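Local coordinates for p-47 protein (Clostridium botulinum E1 str. 'BoNT E Beluga', PDB 5WIX) that is of unknown function but folds like bactericidal/permeability-increasing protein, a TULIP-type topology, and may therefore bind lipid-like molecules, at residues V234-S239 against D401-I406; I328-N333 against A374-V379; K339-N344 against S350-S355. All coordinates share one frame; numbering follows the deposited sequence.

Interaction 1 (V234-S239 against D401-I406); sequences VGLLIS and DIINDI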
ATOM      1  N   VAL A 234      -1.170   7.318  -8.832  1.00 92.36           N
ATOM      2  CA  VAL A 234      -1.128   6.004  -8.188  1.00 89.07           C
ATOM      3  C   VAL A 234      -0.803   6.132  -6.699  1.00 84.92           C
ATOM      4  O   VAL A 234      -0.029   7.003  -6.280  1.00 90.08           O
ATOM      5  CB  VAL A 234      -0.106   5.058  -8.872  1.00 73.43           C
ATOM      6  CG1 VAL A 234      -0.002   3.731  -8.134  1.00 94.16           C
ATOM      7  CG2 VAL A 234      -0.512   4.788 -10.289  1.00 81.74           C
ATOM      8  N   GLY A 235      -1.432   5.277  -5.902  1.00 70.35           N
ATOM      9  CA  GLY A 235      -1.246   5.277  -4.471  1.00 68.47           C
ATOM     10  C   GLY A 235      -1.037   3.882  -3.920  1.00 90.24           C
ATOM     11  O   GLY A 235      -1.410   2.867  -4.540  1.00 68.03           O
ATOM     12  N   LEU A 236      -0.434   3.853  -2.731  1.00 94.28           N
ATOM     13  CA  LEU A 236      -0.070   2.626  -2.025  1.00 81.73           C
ATOM     14  C   LEU A 236      -0.191   2.889  -0.531  1.00 73.41           C
ATOM     15  O   LEU A 236       0.403   3.841  -0.017  1.00 89.09           O
ATOM     16  CB  LEU A 236       1.344   2.203  -2.424  1.00 78.85           C
ATOM     17  CG  LEU A 236       2.037   0.884  -2.045  1.00 73.29           C
ATOM     18  CD1 LEU A 236       2.979   0.394  -3.119  1.00 68.00           C
ATOM     19  CD2 LEU A 236       2.817   1.082  -0.743  1.00 81.22           C
ATOM     20  N   LEU A 237      -0.968   2.057   0.154  1.00 63.73           N
ATOM     21  CA  LEU A 237      -1.156   2.208   1.590  1.00 63.37           C
ATOM     22  C   LEU A 237      -0.646   1.017   2.402  1.00 81.13           C
ATOM     23  O   LEU A 237      -1.197  -0.090   2.309  1.00 69.41           O
ATOM     24  CB  LEU A 237      -2.624   2.423   1.918  1.00 71.43           C
ATOM     25  CG  LEU A 237      -2.763   2.993   3.328  1.00 65.65           C
ATOM     26  CD1 LEU A 237      -1.722   4.093   3.509  1.00 64.00           C
ATOM     27  CD2 LEU A 237      -4.168   3.532   3.565  1.00 68.32           C
ATOM     28  N   ILE A 238       0.391   1.254   3.213  1.00 81.18           N
ATOM     29  CA  ILE A 238       0.960   0.220   4.093  1.00 78.57           C
ATOM     30  C   ILE A 238       0.371   0.296   5.504  1.00 73.12           C
ATOM     31  O   ILE A 238       0.339   1.380   6.116  1.00 69.33           O
ATOM     32  CB  ILE A 238       2.485   0.349   4.187  1.00 72.66           C
ATOM     33  CG1 ILE A 238       3.140  -0.047   2.867  1.00 72.41           C
ATOM     34  CG2 ILE A 238       3.016  -0.519   5.290  1.00 79.29           C
ATOM     35  CD1 ILE A 238       4.435   0.695   2.606  1.00 74.48           C
ATOM     36  N   SER A 239      -0.112  -0.846   5.999  1.00 62.32           N
ATOM     37  CA  SER A 239      -0.665  -0.951   7.352  1.00 63.67           C
ATOM     38  C   SER A 239       0.353  -0.499   8.400  1.00 85.56           C
ATOM     39  O   SER A 239       1.563  -0.538   8.150  1.00 84.99           O
ATOM     40  CB  SER A 239      -1.087  -2.388   7.646  1.00 71.24           C
ATOM     41  OG  SER A 239       0.050  -3.187   7.974  1.00 82.83           O
ATOM     42  N   ASP A 401      11.238   2.127  -5.545  1.00 82.82           N
ATOM     43  CA  ASP A 401      11.347   0.685  -5.723  1.00 76.80           C
ATOM     44  C   ASP A 401      10.129   0.007  -5.095  1.00 75.56           C
ATOM     45  O   ASP A 401       9.574  -0.946  -5.658  1.00 79.94           O
ATOM     46  CB  ASP A 401      12.647   0.151  -5.110  1.00 91.87           C
ATOM     47  CG  ASP A 401      13.829   0.237  -6.062  1.00104.50           C
ATOM     48  OD1 ASP A 401      13.665   0.760  -7.185  1.00103.09           O
ATOM     49  OD2 ASP A 401      14.931  -0.221  -5.680  1.00112.20           O
ATOM     50  N   ILE A 402       9.705   0.530  -3.945  1.00 76.99           N
ATOM     51  CA  ILE A 402       8.610  -0.062  -3.176  1.00 77.53           C
ATOM     52  C   ILE A 402       7.265   0.081  -3.869  1.00 85.00           C
ATOM     53  O   ILE A 402       6.500  -0.872  -3.927  1.00100.01           O
ATOM     54  CB  ILE A 402       8.500   0.557  -1.768  1.00 70.51           C
ATOM     55  CG1 ILE A 402       9.504  -0.108  -0.817  1.00 66.33           C
ATOM     56  CG2 ILE A 402       7.072   0.410  -1.216  1.00 62.20           C
ATOM     57  CD1 ILE A 402       9.616   0.584   0.550  1.00 55.03           C
ATOM     58  N   ILE A 403       6.962   1.261  -4.392  1.00 86.48           N
ATOM     59  CA  ILE A 403       5.653   1.416  -4.984  1.00 91.80           C
ATOM     60  C   ILE A 403       5.606   0.521  -6.232  1.00 95.66           C
ATOM     61  O   ILE A 403       4.620  -0.182  -6.452  1.00106.40           O
ATOM     62  CB  ILE A 403       5.311   2.905  -5.292  1.00 78.49           C
ATOM     63  CG1 ILE A 403       3.809   3.057  -5.553  1.00 70.82           C
ATOM     64  CG2 ILE A 403       6.145   3.466  -6.443  1.00 76.24           C
ATOM     65  CD1 ILE A 403       3.318   4.481  -5.429  1.00 65.48           C
ATOM     66  N   ASN A 404       6.710   0.472  -6.979  1.00 77.32           N
ATOM     67  CA  ASN A 404       6.784  -0.332  -8.197  1.00 81.00           C
ATOM     68  C   ASN A 404       6.992  -1.843  -7.984  1.00 86.17           C
ATOM     69  O   ASN A 404       7.073  -2.603  -8.950  1.00 91.70           O
ATOM     70  CB  ASN A 404       7.905   0.197  -9.092  1.00 71.35           C
ATOM     71  CG  ASN A 404       7.514   1.461  -9.835  1.00101.01           C
ATOM     72  OD1 ASN A 404       6.381   1.593 -10.296  1.00115.76           O
ATOM     73  ND2 ASN A 404       8.453   2.396  -9.963  1.00 90.43           N
ATOM     74  N   ASP A 405       7.054  -2.284  -6.733  1.00 88.16           N
ATOM     75  CA  ASP A 405       7.512  -3.644  -6.422  1.00103.06           C
ATOM     76  C   ASP A 405       6.457  -4.702  -6.705  1.00 90.06           C
ATOM     77  O   ASP A 405       6.697  -5.665  -7.440  1.00 97.85           O
ATOM     78  CB  ASP A 405       7.957  -3.728  -4.953  1.00109.73           C
ATOM     79  CG  ASP A 405       8.678  -5.032  -4.622  1.00107.13           C
ATOM     80  OD1 ASP A 405       9.834  -5.204  -5.067  1.00120.40           O
ATOM     81  OD2 ASP A 405       8.105  -5.867  -3.893  1.00100.94           O
ATOM     82  N   ILE A 406       5.287  -4.523  -6.114  1.00 79.02           N
ATOM     83  CA  ILE A 406       4.236  -5.518  -6.276  1.00 93.83           C
ATOM     84  C   ILE A 406       3.261  -5.193  -7.432  1.00 99.41           C
ATOM     85  O   ILE A 406       3.209  -5.928  -8.429  1.00 97.62           O
ATOM     86  CB  ILE A 406       3.469  -5.689  -4.971  1.00 78.64           C
ATOM     87  CG1 ILE A 406       4.460  -6.019  -3.868  1.00 85.77           C
ATOM     88  CG2 ILE A 406       2.478  -6.805  -5.105  1.00 71.90           C
ATOM     89  CD1 ILE A 406       5.275  -7.244  -4.176  1.00 94.40           C
TER
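Leu236, in the middle of strand 234-238, reaches across to Ile402 and Ile403 of helix 399-403. Its CB already meets Ile403, lying 4.1 Å from CG1 of that residue. With CG anti to the backbone N (chi1 -172°), the branch runs from the strand toward the helix. CD1 carries the most contact: it is 3.4 Å from Ile403 CA and 3.7 Å from Ile403 CG1, so it rests on the helix backbone as much as on a side chain. The same methyl is 3.8 Å from Ile402 O, the carbonyl that accepts the backbone N-H of Asp405. The second methyl, Leu236 CD2, turns to the neighbouring residue and meets Ile402 CG2 at 4.3 Å. Leu236 and Ile403 thus do not butt end to end; the two chains pass alongside each other, pointing opposite ways. Ile403 sends its longer branch, CG1, anti to its own backbone N (chi1 -165°), which carries CD1 on past Leu236 to Val234, with Ile403 CD1 4.3 Å from Val234 CG1. The side-chain contacts are all apolar, and all four touching residues are buried. Around it, Tyr27 touches Leu236, Ile428 packs on Ile402, and Ile414 touches both Val234 and Ile403. Polar groups lie at the border: Asn404 OD1 accepts the backbone N-H of Ile414, and Asp405 OD2 is hydrogen-bonded to Ser180 OG. Strand 234-238 is an interior member of a six-stranded antiparallel sheet, paired with strands 25-30 and 426-432, and the short helix packs against one face of it. The contact sits close to the centre of the elongated chain, a place consistent with the central sheet that joins the two halves of BPI-like proteins.

Interaction 2 (I328-N333 against A374-V379); sequences IYSKLN and AVAKSV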
ATOM      1  N   ILE A 328      27.812   0.060  42.151  1.00100.28           N
ATOM      2  CA  ILE A 328      27.222   1.387  42.210  1.00 95.29           C
ATOM      3  C   ILE A 328      26.845   1.802  40.796  1.00105.39           C
ATOM      4  O   ILE A 328      27.711   1.970  39.932  1.00102.05           O
ATOM      5  CB  ILE A 328      28.171   2.420  42.836  1.00 87.46           C
ATOM      6  CG1 ILE A 328      28.389   2.102  44.305  1.00111.32           C
ATOM      7  CG2 ILE A 328      27.610   3.827  42.733  1.00 74.03           C
ATOM      8  CD1 ILE A 328      29.472   2.949  44.962  1.00128.48           C
ATOM      9  N   TYR A 329      25.537   1.963  40.582  1.00106.87           N
ATOM     10  CA  TYR A 329      24.950   2.212  39.263  1.00100.38           C
ATOM     11  C   TYR A 329      24.000   3.410  39.263  1.00103.97           C
ATOM     12  O   TYR A 329      23.649   3.949  40.314  1.00113.68           O
ATOM     13  CB  TYR A 329      24.191   0.971  38.781  1.00 96.49           C
ATOM     14  CG  TYR A 329      23.066   0.544  39.712  1.00109.68           C
ATOM     15  CD1 TYR A 329      21.792   1.099  39.607  1.00111.81           C
ATOM     16  CD2 TYR A 329      23.277  -0.416  40.693  1.00124.25           C
ATOM     17  CE1 TYR A 329      20.763   0.707  40.456  1.00121.89           C
ATOM     18  CE2 TYR A 329      22.253  -0.810  41.549  1.00130.58           C
ATOM     19  CZ  TYR A 329      21.004  -0.244  41.427  1.00124.80           C
ATOM     20  OH  TYR A 329      19.995  -0.638  42.276  1.00123.03           O
ATOM     21  N   SER A 330      23.560   3.802  38.076  1.00 98.34           N
ATOM     22  CA  SER A 330      22.629   4.910  37.919  1.00 90.69           C
ATOM     23  C   SER A 330      21.399   4.443  37.136  1.00 83.23           C
ATOM     24  O   SER A 330      21.532   3.976  35.997  1.00 78.22           O
ATOM     25  CB  SER A 330      23.325   6.077  37.202  1.00 83.67           C
ATOM     26  OG  SER A 330      22.687   7.314  37.475  1.00 98.70           O
ATOM     27  N   LYS A 331      20.212   4.557  37.736  1.00 72.99           N
ATOM     28  CA  LYS A 331      18.994   4.130  37.041  1.00 88.58           C
ATOM     29  C   LYS A 331      18.542   5.202  36.032  1.00 91.57           C
ATOM     30  O   LYS A 331      18.474   6.397  36.347  1.00 99.70           O
ATOM     31  CB  LYS A 331      17.874   3.780  38.031  1.00 98.23           C
ATOM     32  CG  LYS A 331      17.341   4.922  38.874  1.00109.17           C
ATOM     33  CD  LYS A 331      16.398   4.400  39.963  1.00115.76           C
ATOM     34  CE  LYS A 331      15.858   5.527  40.851  1.00114.52           C
ATOM     35  NZ  LYS A 331      15.063   5.011  42.010  1.00107.20           N
ATOM     36  N   LEU A 332      18.272   4.748  34.809  1.00 78.08           N
ATOM     37  CA  LEU A 332      17.993   5.615  33.671  1.00 88.97           C
ATOM     38  C   LEU A 332      16.547   5.462  33.136  1.00104.88           C
ATOM     39  O   LEU A 332      16.144   4.364  32.743  1.00102.98           O
ATOM     40  CB  LEU A 332      18.990   5.316  32.550  1.00 70.93           C
ATOM     41  CG  LEU A 332      20.480   5.385  32.868  1.00 73.09           C
ATOM     42  CD1 LEU A 332      21.333   5.047  31.644  1.00 58.66           C
ATOM     43  CD2 LEU A 332      20.820   6.770  33.382  1.00 91.38           C
ATOM     44  N   ASN A 333      15.779   6.555  33.116  1.00109.37           N
ATOM     45  CA  ASN A 333      14.432   6.552  32.518  1.00100.71           C
ATOM     46  C   ASN A 333      14.240   7.674  31.496  1.00 93.59           C
ATOM     47  O   ASN A 333      14.472   8.842  31.808  1.00105.77           O
ATOM     48  CB  ASN A 333      13.353   6.687  33.594  1.00 96.85           C
ATOM     49  CG  ASN A 333      13.282   5.484  34.522  1.00112.70           C
ATOM     50  OD1 ASN A 333      12.358   4.671  34.430  1.00107.31           O
ATOM     51  ND2 ASN A 333      14.252   5.375  35.439  1.00114.06           N
ATOM     52  N   ALA A 374      28.381  11.410  42.054  1.00 95.07           N
ATOM     53  CA  ALA A 374      28.479  12.517  41.116  1.00 95.68           C
ATOM     54  C   ALA A 374      28.902  12.077  39.711  1.00 93.36           C
ATOM     55  O   ALA A 374      28.416  12.627  38.710  1.00100.21           O
ATOM     56  CB  ALA A 374      29.430  13.551  41.656  1.00 72.48           C
ATOM     57  N   VAL A 375      29.799  11.098  39.624  1.00 76.44           N
ATOM     58  CA  VAL A 375      30.143  10.552  38.312  1.00 84.39           C
ATOM     59  C   VAL A 375      28.972   9.684  37.844  1.00 82.05           C
ATOM     60  O   VAL A 375      28.739   9.527  36.644  1.00 89.48           O
ATOM     61  CB  VAL A 375      31.474   9.727  38.315  1.00 77.09           C
ATOM     62  CG1 VAL A 375      32.457  10.307  39.317  1.00 62.50           C
ATOM     63  CG2 VAL A 375      31.234   8.265  38.623  1.00 60.93           C
ATOM     64  N   ALA A 376      28.221   9.135  38.793  1.00 68.62           N
ATOM     65  CA  ALA A 376      27.034   8.374  38.432  1.00 81.79           C
ATOM     66  C   ALA A 376      25.993   9.293  37.761  1.00 87.86           C
ATOM     67  O   ALA A 376      25.353   8.913  36.772  1.00 68.73           O
ATOM     68  CB  ALA A 376      26.441   7.697  39.658  1.00 78.86           C
ATOM     69  N   LYS A 377      25.838  10.501  38.305  1.00 88.35           N
ATOM     70  CA  LYS A 377      24.957  11.493  37.705  1.00 95.46           C
ATOM     71  C   LYS A 377      25.464  11.850  36.316  1.00 88.80           C
ATOM     72  O   LYS A 377      24.684  12.004  35.370  1.00 86.20           O
ATOM     73  CB  LYS A 377      24.855  12.751  38.580  1.00103.08           C
ATOM     74  CG  LYS A 377      24.524  14.024  37.803  1.00100.68           C
ATOM     75  CD  LYS A 377      24.071  15.169  38.707  1.00122.06           C
ATOM     76  CE  LYS A 377      23.838  16.455  37.901  1.00130.30           C
ATOM     77  NZ  LYS A 377      22.727  17.318  38.428  1.00117.69           N
ATOM     78  N   SER A 378      26.778  11.957  36.180  1.00 76.79           N
ATOM     79  CA  SER A 378      27.320  12.435  34.922  1.00 86.53           C
ATOM     80  C   SER A 378      27.300  11.348  33.839  1.00 89.85           C
ATOM     81  O   SER A 378      27.011  11.638  32.687  1.00 93.04           O
ATOM     82  CB  SER A 378      28.731  12.977  35.124  1.00 89.41           C
ATOM     83  OG  SER A 378      29.177  13.639  33.955  1.00101.20           O
ATOM     84  N   VAL A 379      27.569  10.098  34.201  1.00 86.28           N
ATOM     85  CA  VAL A 379      27.482   9.011  33.225  1.00 84.69           C
ATOM     86  C   VAL A 379      26.015   8.769  32.827  1.00 90.59           C
ATOM     87  O   VAL A 379      25.703   8.534  31.649  1.00 76.70           O
ATOM     88  CB  VAL A 379      28.126   7.712  33.769  1.00 79.14           C
ATOM     89  CG1 VAL A 379      27.913   6.556  32.812  1.00 70.36           C
ATOM     90  CG2 VAL A 379      29.608   7.930  33.962  1.00 69.51           C
TER
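Ser330 and Ala376 make the direct contact between strand 328-343 and the long helix 370-390, with their CA atoms 5.6 Å apart. Ser330 OG donates a hydrogen bond to Ala376 O at 3.2 Å. The approach is steep: the hydroxyl stands above the carbonyl plane, 66° out of it, and the C=O...OG angle is 114°, so the donor comes over the flat of the peptide and not onto a lone pair. A chi1 of -157° places OG roughly opposite the backbone N, and from there the hydroxyl reaches the helix. The serine methylene follows it closely, Ser330 CB lying 3.5 Å from Ala376 O and 4.3 Å from Ala376 CB. Two small side chains facing one another let helix and strand come together at this level, and both residues are buried. This is the TULIP arrangement, in which a long helix is wrapped by a strongly curved antiparallel sheet, here made in part by strands 311-322, 328-343 and 348-363. In the next shell, Cys361 and Pro363 of the adjoining strand pack on Ser330, and Pro363 also touches Ala376. The strand itself is fixed by pairing on both edges: Ser330 bonds through its backbone to Val320, and the residues flanking it, Tyr329 and Lys331, bond to Ile364 and Arg362. CB of Tyr329 points away from the helix, following the usual alternation along a strand. Further along the same face, Leu332 packs on Ser383, Leu384 and Phe387, so the helix continues over the strand for two to three turns beyond Ala376. On either side of Ala376 in the chain, Val375 touches Leu322 and Val379, nearly a turn on, touches Val320, extending the apolar cover to strand 311-322. The carbonyl oxygen of Val379 accepts a hydrogen bond from Ser383 OG, a turn further on.

Interaction 3 (K339-N344 against S350-S355); sequences KFIYDN and SFEIYS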
ATOM      1  N   LYS A 339       9.321  12.539  15.469  1.00 73.92           N
ATOM      2  CA  LYS A 339       8.322  12.919  14.466  1.00 76.18           C
ATOM      3  C   LYS A 339       8.700  12.602  13.018  1.00 75.78           C
ATOM      4  O   LYS A 339       9.812  12.887  12.584  1.00 75.84           O
ATOM      5  CB  LYS A 339       8.028  14.421  14.575  1.00 87.27           C
ATOM      6  CG  LYS A 339       7.042  14.949  13.553  1.00 92.90           C
ATOM      7  CD  LYS A 339       6.857  16.468  13.666  1.00110.06           C
ATOM      8  CE  LYS A 339       5.744  16.976  12.725  1.00119.37           C
ATOM      9  NZ  LYS A 339       5.526  18.455  12.781  1.00121.01           N
ATOM     10  N   PHE A 340       7.751  12.042  12.271  1.00 81.17           N
ATOM     11  CA  PHE A 340       7.924  11.784  10.845  1.00 72.96           C
ATOM     12  C   PHE A 340       8.185  13.081  10.105  1.00 69.92           C
ATOM     13  O   PHE A 340       7.653  14.122  10.466  1.00 86.91           O
ATOM     14  CB  PHE A 340       6.685  11.088  10.284  1.00 70.73           C
ATOM     15  CG  PHE A 340       6.667  10.973   8.784  1.00 73.42           C
ATOM     16  CD1 PHE A 340       7.247   9.885   8.151  1.00 68.51           C
ATOM     17  CD2 PHE A 340       6.028  11.928   8.008  1.00 87.26           C
ATOM     18  CE1 PHE A 340       7.215   9.768   6.769  1.00 72.87           C
ATOM     19  CE2 PHE A 340       5.987  11.814   6.631  1.00 91.87           C
ATOM     20  CZ  PHE A 340       6.577  10.737   6.011  1.00 88.15           C
ATOM     21  N   ILE A 341       9.008  13.008   9.068  1.00 67.64           N
ATOM     22  CA  ILE A 341       9.460  14.185   8.330  1.00 58.75           C
ATOM     23  C   ILE A 341       9.672  13.785   6.890  1.00 76.47           C
ATOM     24  O   ILE A 341      10.421  12.848   6.599  1.00 81.22           O
ATOM     25  CB  ILE A 341      10.782  14.767   8.896  1.00 65.82           C
ATOM     26  CG1 ILE A 341      10.504  15.663  10.099  1.00 61.10           C
ATOM     27  CG2 ILE A 341      11.547  15.560   7.813  1.00 59.03           C
ATOM     28  CD1 ILE A 341       9.649  16.825   9.748  1.00 68.46           C
ATOM     29  N   TYR A 342       9.022  14.476   5.968  1.00 78.39           N
ATOM     30  CA  TYR A 342       9.225  14.090   4.591  1.00 61.79           C
ATOM     31  C   TYR A 342       9.808  15.218   3.770  1.00 70.23           C
ATOM     32  O   TYR A 342       9.387  16.372   3.857  1.00 90.37           O
ATOM     33  CB  TYR A 342       7.937  13.595   3.982  1.00 61.38           C
ATOM     34  CG  TYR A 342       8.090  13.245   2.524  1.00 87.74           C
ATOM     35  CD1 TYR A 342       8.842  12.143   2.123  1.00 83.67           C
ATOM     36  CD2 TYR A 342       7.483  14.020   1.544  1.00 91.88           C
ATOM     37  CE1 TYR A 342       8.978  11.827   0.788  1.00 83.45           C
ATOM     38  CE2 TYR A 342       7.616  13.714   0.217  1.00 89.03           C
ATOM     39  CZ  TYR A 342       8.360  12.618  -0.160  1.00 91.23           C
ATOM     40  OH  TYR A 342       8.484  12.323  -1.496  1.00101.74           O
ATOM     41  N   ASP A 343      10.817  14.868   2.990  1.00 65.16           N
ATOM     42  CA  ASP A 343      11.494  15.840   2.164  1.00 82.86           C
ATOM     43  C   ASP A 343      11.067  15.554   0.740  1.00 94.35           C
ATOM     44  O   ASP A 343      11.472  14.547   0.164  1.00 92.69           O
ATOM     45  CB  ASP A 343      13.006  15.743   2.342  1.00 82.31           C
ATOM     46  CG  ASP A 343      13.775  16.478   1.265  1.00 97.89           C
ATOM     47  OD1 ASP A 343      13.275  17.493   0.743  1.00107.17           O
ATOM     48  OD2 ASP A 343      14.895  16.037   0.939  1.00103.30           O
ATOM     49  N   ASN A 344      10.219  16.412   0.176  1.00 97.08           N
ATOM     50  CA  ASN A 344       9.668  16.100  -1.129  1.00 88.03           C
ATOM     51  C   ASN A 344      10.711  16.238  -2.236  1.00 83.39           C
ATOM     52  O   ASN A 344      10.580  15.626  -3.287  1.00 93.69           O
ATOM     53  CB  ASN A 344       8.451  16.973  -1.434  1.00100.19           C
ATOM     54  CG  ASN A 344       7.536  16.354  -2.496  1.00101.98           C
ATOM     55  OD1 ASN A 344       7.294  15.138  -2.502  1.00 83.95           O
ATOM     56  ND2 ASN A 344       7.026  17.196  -3.406  1.00 96.04           N
ATOM     57  N   SER A 350      12.304  10.735   7.414  1.00 69.98           N
ATOM     58  CA  SER A 350      13.200  11.228   8.449  1.00 58.68           C
ATOM     59  C   SER A 350      12.432  11.272   9.748  1.00 69.12           C
ATOM     60  O   SER A 350      11.220  11.479   9.756  1.00 84.64           O
ATOM     61  CB  SER A 350      13.704  12.626   8.054  1.00 70.37           C
ATOM     62  OG  SER A 350      14.373  13.292   9.114  1.00 87.53           O
ATOM     63  N   PHE A 351      13.112  11.066  10.856  1.00 60.66           N
ATOM     64  CA  PHE A 351      12.490  11.319  12.147  1.00 50.63           C
ATOM     65  C   PHE A 351      13.384  12.205  12.984  1.00 73.78           C
ATOM     66  O   PHE A 351      14.589  11.941  13.164  1.00 72.56           O
ATOM     67  CB  PHE A 351      12.202  10.027  12.890  1.00 49.53           C
ATOM     68  CG  PHE A 351      11.329   9.083  12.133  1.00 62.40           C
ATOM     69  CD1 PHE A 351       9.988   8.918  12.491  1.00 58.25           C
ATOM     70  CD2 PHE A 351      11.832   8.352  11.063  1.00 57.35           C
ATOM     71  CE1 PHE A 351       9.186   8.040  11.805  1.00 56.76           C
ATOM     72  CE2 PHE A 351      11.026   7.459  10.365  1.00 56.15           C
ATOM     73  CZ  PHE A 351       9.701   7.309  10.737  1.00 56.61           C
ATOM     74  N   GLU A 352      12.790  13.275  13.483  1.00 52.96           N
ATOM     75  CA  GLU A 352      13.514  14.181  14.333  1.00 68.16           C
ATOM     76  C   GLU A 352      12.911  14.191  15.727  1.00 80.07           C
ATOM     77  O   GLU A 352      11.854  13.608  15.976  1.00 77.39           O
ATOM     78  CB  GLU A 352      13.528  15.575  13.724  1.00 60.65           C
ATOM     79  CG  GLU A 352      12.225  16.279  13.749  1.00 88.39           C
ATOM     80  CD  GLU A 352      12.278  17.558  12.952  1.00103.18           C
ATOM     81  OE1 GLU A 352      13.379  17.852  12.419  1.00103.51           O
ATOM     82  OE2 GLU A 352      11.235  18.251  12.866  1.00 85.34           O
ATOM     83  N   ILE A 353      13.627  14.828  16.641  1.00 85.65           N
ATOM     84  CA  ILE A 353      13.213  14.929  18.026  1.00 86.06           C
ATOM     85  C   ILE A 353      12.128  15.980  18.174  1.00 94.91           C
ATOM     86  O   ILE A 353      12.325  17.118  17.760  1.00 97.24           O
ATOM     87  CB  ILE A 353      14.411  15.298  18.914  1.00 77.31           C
ATOM     88  CG1 ILE A 353      15.510  14.244  18.758  1.00 57.58           C
ATOM     89  CG2 ILE A 353      13.970  15.476  20.377  1.00 68.49           C
ATOM     90  CD1 ILE A 353      15.193  12.910  19.467  1.00 59.07           C
ATOM     91  N   TYR A 354      10.990  15.609  18.762  1.00 93.30           N
ATOM     92  CA  TYR A 354       9.891  16.558  18.990  1.00 88.46           C
ATOM     93  C   TYR A 354       9.939  17.089  20.416  1.00 87.03           C
ATOM     94  O   TYR A 354       9.852  18.295  20.658  1.00 79.36           O
ATOM     95  CB  TYR A 354       8.546  15.889  18.723  1.00 90.47           C
ATOM     96  CG  TYR A 354       7.327  16.779  18.895  1.00115.02           C
ATOM     97  CD1 TYR A 354       6.954  17.680  17.900  1.00123.69           C
ATOM     98  CD2 TYR A 354       6.524  16.692  20.032  1.00124.83           C
ATOM     99  CE1 TYR A 354       5.828  18.486  18.040  1.00127.72           C
ATOM    100  CE2 TYR A 354       5.392  17.496  20.178  1.00130.87           C
ATOM    101  CZ  TYR A 354       5.050  18.391  19.177  1.00133.19           C
ATOM    102  OH  TYR A 354       3.933  19.195  19.313  1.00134.21           O
ATOM    103  N   SER A 355      10.091  16.172  21.363  1.00 88.59           N
ATOM    104  CA  SER A 355      10.153  16.550  22.765  1.00 90.91           C
ATOM    105  C   SER A 355      10.845  15.498  23.604  1.00101.40           C
ATOM    106  O   SER A 355      10.873  14.318  23.257  1.00105.28           O
ATOM    107  CB  SER A 355       8.751  16.771  23.307  1.00 83.80           C
ATOM    108  OG  SER A 355       8.097  15.524  23.456  1.00 78.59           O
TER
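Lys339 and Glu352 face each other as a hydrogen-bonded pair of an antiparallel beta hairpin formed by strands 328-343 and 348-363. Lys339 N donates to Glu352 O at 2.8 Å, in the carbonyl plane and with a C=O...N angle of 157°. The return bond, Glu352 N to Lys339 O, is 3.1 Å long and comes in tilted slightly from the plane. The same Lys339 carbonyl oxygen also receives a CA-H...O contact from Phe351, so two donors of strand 348-363 converge on it. Nearer the turn, Ser350 N reaches Ile341 O at 2.9 Å in a bond that is weak because it is strongly bent. Past the pairing, Asp343 holds the turn, its OD1 accepting the backbone N-H of Lys345 and its OD2 the side-chain amide of Asn346. At the other end Tyr354 and Ser355 both face Ile337, a classic beta bulge. Phe340 and Phe351, a non-hydrogen-bonded pair, occupy the buried face. Phe351 CE1 lies 4.2 Å from Phe340 CB, while its CZ comes to the edge of the Phe340 ring. Ile420 and Leu422 pack on Phe340, and Leu312 and Leu395 on Phe351. The opposite face carries Lys339, Ile341, Ser350 and Glu352 and is more exposed. There Ile341 CG2 packs on Ser350 CB at 3.6 Å. Glu352 places CG between its backbone N and carbonyl carbon (chi1 71°), and its extended chain then crosses Ile341 at a slant. Lys339 is extended as well; its NZ stays 5.7 Å from Glu352 OE2, too far for a salt bridge, though the opposite charges would probably still attract. The aliphatic part of Lys339 passes Tyr354, Lys339 CD lying 4.4 Å from Tyr354 CD1. The Glu352 carboxylate lies beside hydrocarbon, OE2 being 3.8 Å from Ile341 CD1.

How the interactions relate
Interactions 2 and 3 share strand 328-343 and belong to one sheet, their centres about 30 Å apart; interaction 1 uses a different sheet nearer the middle of the chain, its centre about 21 Å from that of interaction 3 and about 46 Å from that of interaction 2. Interactions 1 and 2 are both buried packings of helix on strand, but the first is aliphatic and the second combines small side chains with a hydroxyl-to-carbonyl bond. Interaction 3 is partly exposed and depends on backbone pairing, with aromatics on one face and charged, hydroxyl and aliphatic side chains on the other. Strand 414-422, in the sheet of interaction 1, touches Val234, Ile403 and, in interaction 3, Phe340.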